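Local coordinates for penaeus monodon metallodensovirus major capsid protein (Penaeus monodon metallodensovirus, PDB 6WH7) that builds the icosahedral capsid of a penaeid shrimp densovirus, sixty copies of its jelly-roll subunit assembling into the shell, at residues A[125-130]-A[217-222]; A[89-94]-A[293-298]; A[159-164]-A[207-212]; A[83-88]-A[269-274]. All blocks are in the same frame, centred on the assembly; numbering follows the deposited sequence.

Contact 1 of 4, residues A[125-130]-A[217-222]; sequences GYTLSN and ALHFSH
In the BIDG sheet of the viral jelly roll, strands D (118-135) and G (218-222) run antiparallel, and Tyr126 and Phe220 meet on the face that turns into the sandwich. The backbone pairs in regular register: Tyr126 N bonds to Phe220 O at 2.8 Å, the return bond joins Phe220 N to Tyr126 O at 2.9 Å, and Leu128 and Leu218 form the next hydrogen-bonded pair. Tyr126 has CG lodged between its backbone N and carbonyl carbon (chi1 70°), which swings the phenol over its neighbour. Phe220 CB then sits over one face of that phenol, 4.2 Å from its centroid, while the two ring planes are inclined at 34°. Further along the same face, Leu128 CB and Leu218 CB are 4.0 Å apart. On the reverse face, Thr127 and His219 lie side by side; OG1 of Thr127 and ND1 of His219 share a hydrogen bond of 3.0 Å near the imidazole plane, and Ala217 CB rests against Thr127 CG2 at 3.6 Å. Strand I (287-302) flanks strand D on its other side, whereas across the sandwich Tyr126 packs on His159 of strand 157-162, and Phe220 on that strand and on 207-211, with Tyr126 OH probably bonded to His271.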
# COMPACT_ATOMS: atom_id res chain seq x y z
N GLY A 125 68.90 0.86 -57.12
CA GLY A 125 69.19 -0.23 -56.21
C GLY A 125 69.60 -1.48 -56.96
O GLY A 125 69.37 -1.61 -58.16
N TYR A 126 70.20 -2.40 -56.21
CA TYR A 126 70.61 -3.67 -56.77
C TYR A 126 70.45 -4.76 -55.72
O TYR A 126 70.38 -4.49 -54.52
CB TYR A 126 72.05 -3.63 -57.28
CG TYR A 126 73.11 -3.53 -56.21
CD1 TYR A 126 73.75 -4.66 -55.74
CD2 TYR A 126 73.46 -2.31 -55.67
CE1 TYR A 126 74.70 -4.57 -54.77
CE2 TYR A 126 74.41 -2.22 -54.70
CZ TYR A 126 75.03 -3.35 -54.25
OH TYR A 126 75.99 -3.26 -53.28
N THR A 127 70.38 -5.99 -56.19
CA THR A 127 70.20 -7.15 -55.32
C THR A 127 71.25 -8.19 -55.65
O THR A 127 71.42 -8.55 -56.81
CB THR A 127 68.80 -7.76 -55.48
OG1 THR A 127 67.81 -6.79 -55.13
CG2 THR A 127 68.66 -8.95 -54.58
N LEU A 128 71.95 -8.65 -54.63
CA LEU A 128 72.85 -9.79 -54.72
C LEU A 128 72.12 -11.01 -54.20
O LEU A 128 71.58 -10.99 -53.10
CB LEU A 128 74.12 -9.55 -53.93
CG LEU A 128 75.32 -9.05 -54.71
CD1 LEU A 128 74.99 -7.84 -55.50
CD2 LEU A 128 76.42 -8.73 -53.73
N SER A 129 72.11 -12.07 -54.99
CA SER A 129 71.24 -13.19 -54.70
C SER A 129 71.91 -14.50 -55.06
O SER A 129 72.71 -14.56 -56.00
CB SER A 129 69.93 -13.06 -55.47
OG SER A 129 69.12 -14.19 -55.24
N ASN A 130 71.58 -15.54 -54.30
CA ASN A 130 71.90 -16.93 -54.63
C ASN A 130 73.41 -17.12 -54.78
O ASN A 130 73.94 -17.45 -55.84
CB ASN A 130 71.14 -17.35 -55.89
CG ASN A 130 69.65 -17.28 -55.69
OD1 ASN A 130 68.95 -16.59 -56.40
ND2 ASN A 130 69.16 -18.02 -54.71
N ALA A 217 68.78 -12.91 -50.10
CA ALA A 217 69.43 -11.98 -51.01
C ALA A 217 69.78 -10.68 -50.30
O ALA A 217 69.15 -10.28 -49.32
CB ALA A 217 68.52 -11.69 -52.20
N LEU A 218 70.82 -10.02 -50.80
CA LEU A 218 71.28 -8.75 -50.27
C LEU A 218 70.70 -7.63 -51.12
O LEU A 218 71.07 -7.49 -52.29
CB LEU A 218 72.80 -8.70 -50.26
CG LEU A 218 73.54 -9.73 -49.42
CD1 LEU A 218 75.02 -9.57 -49.63
CD2 LEU A 218 73.18 -9.58 -47.97
N HIS A 219 69.81 -6.84 -50.54
CA HIS A 219 69.15 -5.75 -51.24
C HIS A 219 69.78 -4.44 -50.81
O HIS A 219 69.96 -4.20 -49.62
CB HIS A 219 67.66 -5.72 -50.92
CG HIS A 219 66.95 -7.01 -51.20
ND1 HIS A 219 66.64 -7.43 -52.47
CD2 HIS A 219 66.48 -7.97 -50.36
CE1 HIS A 219 66.02 -8.59 -52.41
NE2 HIS A 219 65.91 -8.94 -51.14
N PHE A 220 70.11 -3.59 -51.78
CA PHE A 220 70.66 -2.28 -51.48
C PHE A 220 69.99 -1.27 -52.38
O PHE A 220 70.01 -1.42 -53.60
CB PHE A 220 72.17 -2.27 -51.67
CG PHE A 220 72.86 -3.29 -50.85
CD1 PHE A 220 73.11 -3.07 -49.52
CD2 PHE A 220 73.22 -4.49 -51.40
CE1 PHE A 220 73.71 -4.02 -48.77
CE2 PHE A 220 73.83 -5.44 -50.65
CZ PHE A 220 74.07 -5.21 -49.33
N SER A 221 69.38 -0.25 -51.78
CA SER A 221 68.66 0.77 -52.52
C SER A 221 69.19 2.14 -52.14
O SER A 221 69.75 2.34 -51.06
CB SER A 221 67.16 0.72 -52.25
OG SER A 221 66.59 -0.47 -52.74
N HIS A 222 69.01 3.08 -53.05
CA HIS A 222 69.31 4.48 -52.77
C HIS A 222 68.20 5.32 -53.38
O HIS A 222 67.97 5.26 -54.58
CB HIS A 222 70.66 4.88 -53.35
CG HIS A 222 71.07 6.27 -53.02
ND1 HIS A 222 71.33 6.69 -51.73
CD2 HIS A 222 71.27 7.35 -53.80
CE1 HIS A 222 71.67 7.96 -51.74
NE2 HIS A 222 71.65 8.39 -52.99

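Contact 2 of 4, residues A[89-94]-A[293-298]; sequences RFYCEY and LETEIE
Phe90 and Tyr91, from the short, weakly bonded helix 88-92, press their side chains against alternate residues of strand I (287-302) of the BIDG sheet, on which the helix packs. Thr295 sits between the two. Its OG1 lies between the backbone N and carbonyl carbon (chi1 61°), a setting that presents CG2 to Phe90 CE2, 3.5 Å away; Thr295 CB, placed by the backbone, meets Tyr91 CD1 at 3.7 Å. Two residues earlier in the strand, Leu293 CD2 comes from the opposite direction to meet Phe90 CZ at 3.7 Å. Two residues after Thr295, Ile297 packs its CB on Tyr91 CB at 3.6 Å, and its CG2 branch reaches Cys92 CB at 4.0 Å. The aromatic pair is itself ordered from within the helix, since Phe90 CD2 lies over the centre of one face of the Tyr91 ring. In the next shell, Tyr91 OH bonds to Trp85 O, which fixes the far end of the phenol. Arg89 NH1 and Glu93 OE2 form a salt bridge of 2.6 Å, and Glu93 OE1 is held by Tyr234. No hydrogen bond passes directly between the segments. Polar linkage is instead indirect: Arg184 donates through NH1 to both Thr295 OG1 and Phe90 O. The chemistry is therefore that of an apolar helix-on-sheet seam, in which Tyr91 OH is satisfied by Trp85, and Thr295 OG1 and Phe90 O by Arg184, instead of by each other.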
# COMPACT_ATOMS: atom_id res chain seq x y z
N ARG A 89 75.58 4.22 -65.35
CA ARG A 89 75.78 3.20 -66.37
C ARG A 89 75.60 1.79 -65.82
O ARG A 89 75.34 0.86 -66.59
CB ARG A 89 77.17 3.37 -66.96
CG ARG A 89 77.46 2.50 -68.12
CD ARG A 89 78.86 2.73 -68.56
NE ARG A 89 79.06 4.09 -69.04
CZ ARG A 89 78.88 4.45 -70.30
NH1 ARG A 89 78.51 3.55 -71.19
NH2 ARG A 89 79.09 5.70 -70.67
N PHE A 90 75.73 1.63 -64.51
CA PHE A 90 75.61 0.31 -63.90
C PHE A 90 74.19 -0.22 -63.98
O PHE A 90 73.98 -1.41 -64.25
CB PHE A 90 76.09 0.43 -62.45
CG PHE A 90 76.02 -0.84 -61.66
CD1 PHE A 90 76.94 -1.84 -61.84
CD2 PHE A 90 75.08 -0.99 -60.66
CE1 PHE A 90 76.89 -2.98 -61.10
CE2 PHE A 90 75.03 -2.12 -59.91
CZ PHE A 90 75.93 -3.12 -60.13
N TYR A 91 73.21 0.64 -63.74
CA TYR A 91 71.82 0.22 -63.65
C TYR A 91 71.10 0.16 -64.99
O TYR A 91 70.37 -0.79 -65.26
CB TYR A 91 71.09 1.16 -62.71
CG TYR A 91 71.65 1.11 -61.33
CD1 TYR A 91 71.18 0.20 -60.41
CD2 TYR A 91 72.66 1.96 -60.95
CE1 TYR A 91 71.69 0.15 -59.16
CE2 TYR A 91 73.18 1.92 -59.70
CZ TYR A 91 72.69 1.01 -58.80
OH TYR A 91 73.19 0.96 -57.53
N CYS A 92 71.25 1.19 -65.81
CA CYS A 92 70.46 1.35 -67.02
C CYS A 92 71.18 0.90 -68.28
O CYS A 92 70.64 1.07 -69.37
CB CYS A 92 69.99 2.80 -67.14
SG CYS A 92 71.23 4.01 -66.81
N GLU A 93 72.37 0.34 -68.15
CA GLU A 93 73.15 -0.10 -69.28
C GLU A 93 73.77 -1.44 -68.95
O GLU A 93 74.35 -1.60 -67.87
CB GLU A 93 74.21 0.95 -69.61
CG GLU A 93 75.14 0.61 -70.70
CD GLU A 93 75.94 1.81 -71.12
OE1 GLU A 93 75.66 2.90 -70.59
OE2 GLU A 93 76.85 1.67 -71.96
N TYR A 94 73.64 -2.40 -69.85
CA TYR A 94 73.94 -3.79 -69.52
C TYR A 94 75.31 -4.11 -70.08
O TYR A 94 75.44 -4.44 -71.26
CB TYR A 94 72.85 -4.69 -70.10
CG TYR A 94 72.90 -6.14 -69.71
CD1 TYR A 94 72.47 -6.54 -68.45
CD2 TYR A 94 73.30 -7.11 -70.60
CE1 TYR A 94 72.48 -7.85 -68.09
CE2 TYR A 94 73.31 -8.44 -70.24
CZ TYR A 94 72.90 -8.80 -68.98
OH TYR A 94 72.91 -10.11 -68.60
N LEU A 293 73.09 -10.86 -59.94
CA LEU A 293 73.00 -9.42 -59.80
C LEU A 293 71.73 -8.95 -60.49
O LEU A 293 71.63 -9.02 -61.71
CB LEU A 293 74.23 -8.73 -60.38
CG LEU A 293 74.16 -7.21 -60.35
CD1 LEU A 293 74.10 -6.73 -58.93
CD2 LEU A 293 75.35 -6.62 -61.06
N GLU A 294 70.77 -8.49 -59.71
CA GLU A 294 69.59 -7.82 -60.22
C GLU A 294 69.65 -6.35 -59.82
O GLU A 294 69.60 -6.03 -58.63
CB GLU A 294 68.31 -8.45 -59.68
CG GLU A 294 67.96 -9.77 -60.29
CD GLU A 294 66.70 -10.35 -59.69
OE1 GLU A 294 66.28 -9.87 -58.63
OE2 GLU A 294 66.12 -11.26 -60.30
N THR A 295 69.76 -5.48 -60.80
CA THR A 295 69.75 -4.05 -60.57
C THR A 295 68.43 -3.46 -61.03
O THR A 295 67.80 -3.96 -61.95
CB THR A 295 70.90 -3.35 -61.29
OG1 THR A 295 70.78 -3.56 -62.70
CG2 THR A 295 72.22 -3.92 -60.84
N GLU A 296 68.00 -2.41 -60.35
CA GLU A 296 66.83 -1.66 -60.76
C GLU A 296 67.08 -0.18 -60.56
O GLU A 296 67.53 0.23 -59.50
CB GLU A 296 65.59 -2.09 -59.98
CG GLU A 296 64.34 -1.37 -60.39
CD GLU A 296 63.13 -1.82 -59.61
OE1 GLU A 296 63.29 -2.68 -58.71
OE2 GLU A 296 62.03 -1.31 -59.88
N ILE A 297 66.78 0.61 -61.59
CA ILE A 297 66.78 2.06 -61.50
C ILE A 297 65.41 2.54 -61.92
O ILE A 297 64.90 2.15 -62.97
CB ILE A 297 67.89 2.68 -62.36
CG1 ILE A 297 67.90 4.20 -62.19
CG2 ILE A 297 67.77 2.27 -63.81
CD1 ILE A 297 69.13 4.84 -62.73
N GLU A 298 64.79 3.36 -61.08
CA GLU A 298 63.42 3.81 -61.28
C GLU A 298 63.46 5.24 -61.78
O GLU A 298 63.78 6.15 -61.02
CB GLU A 298 62.63 3.72 -59.99
CG GLU A 298 62.45 2.33 -59.45
CD GLU A 298 61.68 2.32 -58.15
OE1 GLU A 298 61.44 3.42 -57.61
OE2 GLU A 298 61.33 1.23 -57.67

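Contact 3 of 4, residues A[159-164]-A[207-212]; sequences HSIDDQ and KNRYWK
Ser160 OG and Asn208 CG each stand anti to the carbonyl carbon of their own residue (chi1 -62° and -63°), and these matched torsions bring OG and OD1 together from adjoining strands. Ser160 OG donates to Asn208 OD1 at 2.5 Å, approaching in the carbonyl plane of the amide. The other half of that amide is also held, because ND2 bonds to Phe205 O; the two bonds together fix the rotation of the group. On the reverse face, Arg209 extends straight from CG to NE and brings NH1 within 3.3 Å of Ile161 CD1, the methyl meeting the guanidinium at its edge. Ile161 CB and Lys207 CB are 3.9 Å apart beside it. Asp163 OD2 crosses the aliphatic part of Lys207, 3.2 Å from CD, yet its bond is to Asn206, and Lys207 NZ stays 5.5 Å from Asp163 OD2, too far for a salt bridge. Between the strands, His159 N bonds to Arg209 O at 2.7 Å, with return and flanking bonds at Arg209, Ile161 and Lys207. This is the antiparallel pair of strands E (157-162) and F (207-211) at one margin of the jelly-roll CHEF sheet, which Arg209 and Tyr210 carry on into a strand of a neighbouring subunit.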
# COMPACT_ATOMS: atom_id res chain seq x y z
N HIS A 159 80.19 -8.75 -47.88
CA HIS A 159 79.72 -7.53 -48.49
C HIS A 159 80.00 -6.39 -47.53
O HIS A 159 79.51 -6.39 -46.40
CB HIS A 159 78.23 -7.57 -48.81
CG HIS A 159 77.76 -6.36 -49.56
ND1 HIS A 159 78.01 -6.18 -50.89
CD2 HIS A 159 77.16 -5.23 -49.13
CE1 HIS A 159 77.52 -5.01 -51.27
NE2 HIS A 159 77.00 -4.42 -50.22
N SER A 160 80.77 -5.41 -47.98
CA SER A 160 81.18 -4.30 -47.15
C SER A 160 80.57 -3.02 -47.67
O SER A 160 80.65 -2.73 -48.87
CB SER A 160 82.69 -4.19 -47.11
OG SER A 160 83.27 -5.35 -46.54
N ILE A 161 79.95 -2.25 -46.79
CA ILE A 161 79.49 -0.91 -47.08
C ILE A 161 80.39 0.05 -46.32
O ILE A 161 80.55 -0.08 -45.10
CB ILE A 161 78.03 -0.70 -46.67
CG1 ILE A 161 77.11 -1.62 -47.47
CG2 ILE A 161 77.63 0.73 -46.89
CD1 ILE A 161 75.71 -1.59 -47.00
N ASP A 162 80.98 1.00 -47.02
CA ASP A 162 81.92 1.91 -46.37
C ASP A 162 81.16 3.20 -46.09
O ASP A 162 81.09 4.09 -46.93
CB ASP A 162 83.11 2.14 -47.28
CG ASP A 162 84.22 2.88 -46.61
OD1 ASP A 162 84.12 3.11 -45.39
OD2 ASP A 162 85.19 3.23 -47.30
N ASP A 163 80.66 3.31 -44.86
CA ASP A 163 79.88 4.44 -44.40
C ASP A 163 80.75 5.57 -43.89
O ASP A 163 80.47 6.74 -44.15
CB ASP A 163 78.92 3.99 -43.30
CG ASP A 163 77.80 3.14 -43.83
OD1 ASP A 163 77.51 3.25 -45.04
OD2 ASP A 163 77.22 2.36 -43.05
N GLN A 164 81.80 5.23 -43.15
CA GLN A 164 82.75 6.20 -42.67
C GLN A 164 83.69 6.69 -43.76
O GLN A 164 84.47 7.60 -43.51
CB GLN A 164 83.54 5.61 -41.51
CG GLN A 164 82.68 5.29 -40.31
CD GLN A 164 82.17 6.53 -39.62
OE1 GLN A 164 81.05 6.97 -39.85
NE2 GLN A 164 82.98 7.10 -38.74
N LYS A 207 79.98 -1.33 -42.17
CA LYS A 207 79.00 -2.40 -42.31
C LYS A 207 79.60 -3.50 -43.16
O LYS A 207 79.95 -3.28 -44.32
CB LYS A 207 77.71 -1.88 -42.95
CG LYS A 207 76.98 -0.88 -42.11
CD LYS A 207 75.68 -0.46 -42.76
CE LYS A 207 74.67 -1.58 -42.73
NZ LYS A 207 74.26 -1.90 -41.34
N ASN A 208 79.74 -4.68 -42.57
CA ASN A 208 80.28 -5.84 -43.26
C ASN A 208 79.31 -6.98 -43.04
O ASN A 208 79.15 -7.44 -41.91
CB ASN A 208 81.66 -6.21 -42.73
CG ASN A 208 82.67 -5.13 -42.96
OD1 ASN A 208 83.18 -4.97 -44.06
ND2 ASN A 208 82.97 -4.38 -41.92
N ARG A 209 78.67 -7.45 -44.10
CA ARG A 209 77.80 -8.61 -44.03
C ARG A 209 78.59 -9.82 -44.48
O ARG A 209 79.15 -9.82 -45.58
CB ARG A 209 76.56 -8.43 -44.91
CG ARG A 209 75.61 -7.40 -44.39
CD ARG A 209 74.46 -7.20 -45.33
NE ARG A 209 73.54 -6.20 -44.81
CZ ARG A 209 73.72 -4.89 -44.92
NH1 ARG A 209 74.80 -4.43 -45.53
NH2 ARG A 209 72.84 -4.05 -44.41
N TYR A 210 78.64 -10.85 -43.65
CA TYR A 210 79.21 -12.12 -44.07
C TYR A 210 78.07 -12.92 -44.67
O TYR A 210 77.15 -13.34 -43.96
CB TYR A 210 79.87 -12.88 -42.92
CG TYR A 210 81.04 -12.18 -42.28
CD1 TYR A 210 81.66 -11.12 -42.90
CD2 TYR A 210 81.61 -12.68 -41.14
CE1 TYR A 210 82.74 -10.49 -42.33
CE2 TYR A 210 82.71 -12.08 -40.57
CZ TYR A 210 83.27 -10.99 -41.17
OH TYR A 210 84.36 -10.38 -40.61
N TRP A 211 78.14 -13.15 -45.96
CA TRP A 211 77.01 -13.66 -46.72
C TRP A 211 77.35 -15.06 -47.18
O TRP A 211 78.39 -15.28 -47.81
CB TRP A 211 76.67 -12.70 -47.86
CG TRP A 211 75.51 -13.07 -48.69
CD1 TRP A 211 74.24 -13.26 -48.28
CD2 TRP A 211 75.46 -13.06 -50.12
NE1 TRP A 211 73.41 -13.49 -49.34
CE2 TRP A 211 74.14 -13.35 -50.49
CE3 TRP A 211 76.41 -12.86 -51.12
CZ2 TRP A 211 73.75 -13.47 -51.82
CZ3 TRP A 211 76.02 -12.97 -52.43
CH2 TRP A 211 74.71 -13.27 -52.77
N LYS A 212 76.49 -16.00 -46.85
CA LYS A 212 76.78 -17.42 -46.95
C LYS A 212 75.84 -18.04 -47.96
O LYS A 212 74.80 -17.47 -48.31
CB LYS A 212 76.63 -18.09 -45.59
CG LYS A 212 77.61 -17.61 -44.56
CD LYS A 212 77.45 -18.33 -43.25
CE LYS A 212 78.56 -17.98 -42.27
NZ LYS A 212 78.43 -16.61 -41.70

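Contact 4 of 4, residues A[83-88]-A[269-274]; sequences IPWNVM and AGHYLS
Trp85 stacks on His271 where the chain leaves strand C (79-83) of the jelly-roll CHEF sheet, a turn centred on Pro84 carrying the indole back over strand H (270-274). Starting from CB, the ring enters with CG between the backbone N and carbonyl carbon (chi1 81°). CD1 faces the CB and CG of His271, both 3.9 Å away. Beyond it, the five-membered ring and the imidazole lie face to face, centroids 3.8 Å apart and planes only 10° out of parallel, with Trp85 CE2 over the centre of the imidazole. Farther out, CZ2 rests over NE2 of His271, while CH2 approaches CE1 of the same ring at 3.5 Å. On the benzo side, CE3 turns toward the phenol of Tyr126. The stack buries both rings between the two sheets. Ile83, just before the turn, donates its N to His271 O at 2.8 Å, and its CD1 touches Leu273 CD1 at 3.6 Å, the two branched chains crossing at an angle. What fixes the indole in its own plane is the pyrrole nitrogen: Trp85 NE1 donates to Ala269 O at 2.7 Å, only 2° out of the ring plane and nearly along the axis of the carbonyl.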
# COMPACT_ATOMS: atom_id res chain seq x y z
N ILE A 83 81.93 -2.41 -56.07
CA ILE A 83 80.62 -2.45 -56.70
C ILE A 83 80.38 -1.06 -57.29
O ILE A 83 80.16 -0.11 -56.53
CB ILE A 83 79.52 -2.82 -55.71
CG1 ILE A 83 79.91 -4.06 -54.90
CG2 ILE A 83 78.23 -3.09 -56.44
CD1 ILE A 83 80.25 -5.22 -55.72
N PRO A 84 80.38 -0.90 -58.60
CA PRO A 84 80.17 0.43 -59.20
C PRO A 84 78.71 0.83 -59.15
O PRO A 84 78.12 1.23 -60.15
CB PRO A 84 80.67 0.23 -60.63
CG PRO A 84 80.37 -1.17 -60.91
CD PRO A 84 80.53 -1.93 -59.63
N TRP A 85 78.11 0.72 -57.97
CA TRP A 85 76.68 0.89 -57.84
C TRP A 85 76.30 2.35 -57.73
O TRP A 85 75.12 2.66 -57.63
CB TRP A 85 76.19 0.13 -56.61
CG TRP A 85 76.40 0.87 -55.34
CD1 TRP A 85 77.59 1.19 -54.76
CD2 TRP A 85 75.39 1.30 -54.43
NE1 TRP A 85 77.38 1.86 -53.59
CE2 TRP A 85 76.03 1.93 -53.36
CE3 TRP A 85 74.00 1.24 -54.44
CZ2 TRP A 85 75.33 2.48 -52.30
CZ3 TRP A 85 73.31 1.79 -53.39
CH2 TRP A 85 73.97 2.40 -52.34
N ASN A 86 77.28 3.24 -57.71
CA ASN A 86 77.03 4.66 -57.74
C ASN A 86 77.11 5.24 -59.14
O ASN A 86 76.99 6.45 -59.31
CB ASN A 86 77.98 5.41 -56.79
CG ASN A 86 79.42 5.15 -57.09
OD1 ASN A 86 79.78 4.18 -57.74
ND2 ASN A 86 80.28 6.03 -56.60
N VAL A 87 77.29 4.40 -60.15
CA VAL A 87 77.40 4.83 -61.53
C VAL A 87 76.05 4.62 -62.21
O VAL A 87 75.44 3.55 -62.06
CB VAL A 87 78.51 4.06 -62.26
CG1 VAL A 87 78.65 4.52 -63.68
CG2 VAL A 87 79.81 4.20 -61.51
N MET A 88 75.58 5.63 -62.93
CA MET A 88 74.34 5.48 -63.69
C MET A 88 74.44 4.35 -64.69
O MET A 88 73.49 3.58 -64.87
CB MET A 88 74.00 6.79 -64.41
CG MET A 88 73.54 7.91 -63.53
SD MET A 88 71.95 7.59 -62.77
CE MET A 88 70.90 7.62 -64.22
N ALA A 269 77.42 5.17 -50.19
CA ALA A 269 78.61 4.59 -49.62
C ALA A 269 79.21 3.57 -50.57
O ALA A 269 78.54 3.00 -51.43
CB ALA A 269 78.31 3.95 -48.27
N GLY A 270 80.51 3.34 -50.41
CA GLY A 270 81.19 2.36 -51.24
C GLY A 270 80.73 0.97 -50.88
O GLY A 270 80.72 0.60 -49.70
N HIS A 271 80.33 0.20 -51.88
CA HIS A 271 80.01 -1.19 -51.67
C HIS A 271 81.13 -2.05 -52.23
O HIS A 271 81.65 -1.78 -53.31
CB HIS A 271 78.67 -1.59 -52.27
CG HIS A 271 77.50 -0.99 -51.57
ND1 HIS A 271 76.20 -1.23 -51.95
CD2 HIS A 271 77.43 -0.15 -50.52
CE1 HIS A 271 75.38 -0.59 -51.15
NE2 HIS A 271 76.10 0.09 -50.27
N TYR A 272 81.49 -3.07 -51.47
CA TYR A 272 82.71 -3.82 -51.68
C TYR A 272 82.43 -5.28 -51.40
O TYR A 272 81.72 -5.62 -50.45
CB TYR A 272 83.80 -3.32 -50.75
CG TYR A 272 84.19 -1.88 -50.99
CD1 TYR A 272 84.74 -1.48 -52.18
CD2 TYR A 272 83.92 -0.92 -50.04
CE1 TYR A 272 85.08 -0.17 -52.39
CE2 TYR A 272 84.24 0.38 -50.25
CZ TYR A 272 84.82 0.75 -51.42
OH TYR A 272 85.14 2.07 -51.61
N LEU A 273 82.98 -6.15 -52.23
CA LEU A 273 82.93 -7.58 -52.01
C LEU A 273 84.33 -8.08 -51.70
O LEU A 273 85.31 -7.63 -52.30
CB LEU A 273 82.36 -8.32 -53.21
CG LEU A 273 80.89 -7.99 -53.44
CD1 LEU A 273 80.38 -8.66 -54.68
CD2 LEU A 273 80.08 -8.41 -52.24
N SER A 274 84.42 -9.00 -50.75
CA SER A 274 85.71 -9.45 -50.26
C SER A 274 85.54 -10.84 -49.70
O SER A 274 84.43 -11.28 -49.39
CB SER A 274 86.25 -8.49 -49.20
OG SER A 274 87.50 -8.90 -48.72

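Overall arrangement
From the N terminus, the chain passes the turn at 83-88 and the helix at 89-94, opening contacts 4 and 2, then strand D, which opens contact 1, and strand E, which opens contact 3. Contact 3 closes first, at 207-212, and is nested within contact 1, closed by strand G soon after. Both lie inside the longer loops of contacts 4 and 2, which cross, because 269-274 returns to the turn before 293-298 returns to the helix. Contacts 1 and 3 are strand pairings, one in each facing sheet; contact 4 ties the turn after strand C to strand H, and contact 2 lays the helix on strand I, beside strand D.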